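Local coordinates for molybdopterin biosynthesis Mog protein (PDB 2G4R) that probably binds molybdopterin and takes part in the biosynthesis of the molybdenum cofactor in Mycobacterium tuberculosis, at residues Thr3-Ile8 with Ala61-Ile66. Numbering follows the deposited sequence.
Sequences TRSARI and AGVDVI
S5 and D64 meet just where two parallel strands begin to pair, and they illustrate how polar side chains can complete backbone bonding at a strand start. The D64 carboxylate reaches across to S5, its OD2 taking the S5 backbone N-H at 2.9 Å on the anti side, 22° out of the carboxylate plane. With chi1 at 76°, the S5 hydroxyl lies between its own N and carbonyl carbon, which brings OG to 3.1 Å from the D64 backbone N as acceptor of a fairly straight bond (156°); OG in turn donates a weak bond to OD2. The exchange is thus reciprocal: each side chain accepts the other residue's backbone N-H. Regular pairing follows, V65 N to S5 O and then, straighter, R7 N to V65 O at 3.0 Å. On one face, A6 and V65 sit side by side, their CB atoms 4.3 Å apart; on the other, the extended R7 chain carries its guanidinium so that one face lies over A61 CB, with NH2 at 3.8 Å. A61 precedes G62, whose positive phi closes helix 49-60 in a Schellman motif. Strand 6-11 runs between strands 43-45 and 65-69 in the parallel part of a mixed sheet, layered alpha/beta fashion between helices, while L124 and I126 of strand 123-128 make backbone hydrogen bonds with I66. Helix 146-153 and F37 cover V65, and helix 49-60 packs on I66 and R7 on the opposite face.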
loop_
_atom_site.group_PDB
_atom_site.type_symbol
_atom_site.label_atom_id
_atom_site.label_comp_id
_atom_site.label_asym_id
_atom_site.label_seq_id
_atom_site.Cartn_x
_atom_site.Cartn_y
_atom_site.Cartn_z
ATOM N N THR A 3 -28.094 -1.019 10.291
ATOM C CA THR A 3 -27.127 -2.056 9.790
ATOM C C THR A 3 -27.267 -2.194 8.241
ATOM O O THR A 3 -28.275 -2.731 7.759
ATOM C CB THR A 3 -27.338 -3.448 10.528
ATOM O OG1 THR A 3 -27.824 -3.287 11.877
ATOM C CG2 THR A 3 -26.068 -4.162 10.626
ATOM N N ARG A 4 -26.296 -1.676 7.467
ATOM C CA ARG A 4 -26.315 -1.770 5.973
ATOM C C ARG A 4 -24.989 -1.380 5.237
ATOM O O ARG A 4 -24.580 -2.125 4.340
ATOM C CB ARG A 4 -27.502 -0.966 5.385
ATOM C CG ARG A 4 -27.368 -0.570 3.879
ATOM C CD ARG A 4 -27.757 0.882 3.593
ATOM N NE ARG A 4 -29.144 1.139 3.971
ATOM C CZ ARG A 4 -30.224 0.852 3.230
ATOM N NH1 ARG A 4 -30.125 0.289 2.022
ATOM N NH2 ARG A 4 -31.429 1.134 3.714
ATOM N N SER A 5 -24.338 -0.248 5.567
ATOM C CA SER A 5 -23.094 0.192 4.843
ATOM C C SER A 5 -21.860 0.436 5.711
ATOM O O SER A 5 -21.949 1.030 6.788
ATOM C CB SER A 5 -23.350 1.442 3.998
ATOM O OG SER A 5 -23.434 2.619 4.783
ATOM N N ALA A 6 -20.695 -0.018 5.250
ATOM C CA ALA A 6 -19.510 0.043 6.100
ATOM C C ALA A 6 -18.229 0.135 5.288
ATOM O O ALA A 6 -18.219 -0.188 4.075
ATOM C CB ALA A 6 -19.463 -1.200 7.082
ATOM N N ARG A 7 -17.175 0.624 5.958
ATOM C CA ARG A 7 -15.819 0.454 5.525
ATOM C C ARG A 7 -14.900 -0.100 6.611
ATOM O O ARG A 7 -15.104 0.125 7.794
ATOM C CB ARG A 7 -15.277 1.766 5.057
ATOM C CG ARG A 7 -15.966 2.220 3.798
ATOM C CD ARG A 7 -15.278 3.342 3.147
ATOM N NE ARG A 7 -15.939 3.769 1.903
ATOM C CZ ARG A 7 -15.561 4.842 1.208
ATOM N NH1 ARG A 7 -14.497 5.567 1.586
ATOM N NH2 ARG A 7 -16.242 5.195 0.118
ATOM N N ILE A 8 -13.803 -0.692 6.139
ATOM C CA ILE A 8 -12.761 -1.292 6.922
ATOM C C ILE A 8 -11.443 -0.642 6.554
ATOM O O ILE A 8 -11.046 -0.584 5.390
ATOM C CB ILE A 8 -12.625 -2.802 6.615
ATOM C CG1 ILE A 8 -13.931 -3.534 6.890
ATOM C CG2 ILE A 8 -11.538 -3.445 7.482
ATOM C CD1 ILE A 8 -13.906 -4.972 6.332
ATOM N N ALA A 61 -18.424 10.014 2.548
ATOM C CA ALA A 61 -19.318 9.051 1.878
ATOM C C ALA A 61 -20.661 8.733 2.606
ATOM O O ALA A 61 -21.570 8.103 2.008
ATOM C CB ALA A 61 -18.568 7.736 1.609
ATOM N N GLY A 62 -20.757 9.076 3.892
ATOM C CA GLY A 62 -21.965 8.793 4.708
ATOM C C GLY A 62 -22.192 7.332 5.067
ATOM O O GLY A 62 -23.332 6.869 5.198
ATOM N N VAL A 63 -21.113 6.569 5.216
ATOM C CA VAL A 63 -21.221 5.182 5.611
ATOM C C VAL A 63 -21.786 5.079 7.043
ATOM O O VAL A 63 -21.545 5.939 7.846
ATOM C CB VAL A 63 -19.828 4.488 5.469
ATOM C CG1 VAL A 63 -18.806 4.994 6.434
ATOM C CG2 VAL A 63 -19.954 3.076 5.665
ATOM N N ASP A 64 -22.517 4.015 7.347
ATOM C CA ASP A 64 -23.079 3.808 8.708
ATOM C C ASP A 64 -21.977 3.475 9.742
ATOM O O ASP A 64 -22.078 3.866 10.938
ATOM C CB ASP A 64 -24.102 2.660 8.702
ATOM C CG ASP A 64 -25.270 2.890 7.733
ATOM O OD1 ASP A 64 -25.831 3.995 7.701
ATOM O OD2 ASP A 64 -25.590 1.962 6.972
ATOM N N VAL A 65 -20.950 2.728 9.305
ATOM C CA VAL A 65 -19.956 2.229 10.238
ATOM C C VAL A 65 -18.566 2.129 9.648
ATOM O O VAL A 65 -18.357 1.628 8.514
ATOM C CB VAL A 65 -20.311 0.802 10.832
ATOM C CG1 VAL A 65 -19.377 0.481 11.977
ATOM C CG2 VAL A 65 -21.753 0.699 11.299
ATOM N N ILE A 66 -17.598 2.591 10.392
ATOM C CA ILE A 66 -16.197 2.352 10.021
ATOM C C ILE A 66 -15.494 1.564 11.114
ATOM O O ILE A 66 -15.483 1.974 12.294
ATOM C CB ILE A 66 -15.394 3.671 9.737
ATOM C CG1 ILE A 66 -16.074 4.547 8.702
ATOM C CG2 ILE A 66 -13.945 3.352 9.384
ATOM C CD1 ILE A 66 -15.678 6.000 8.807
#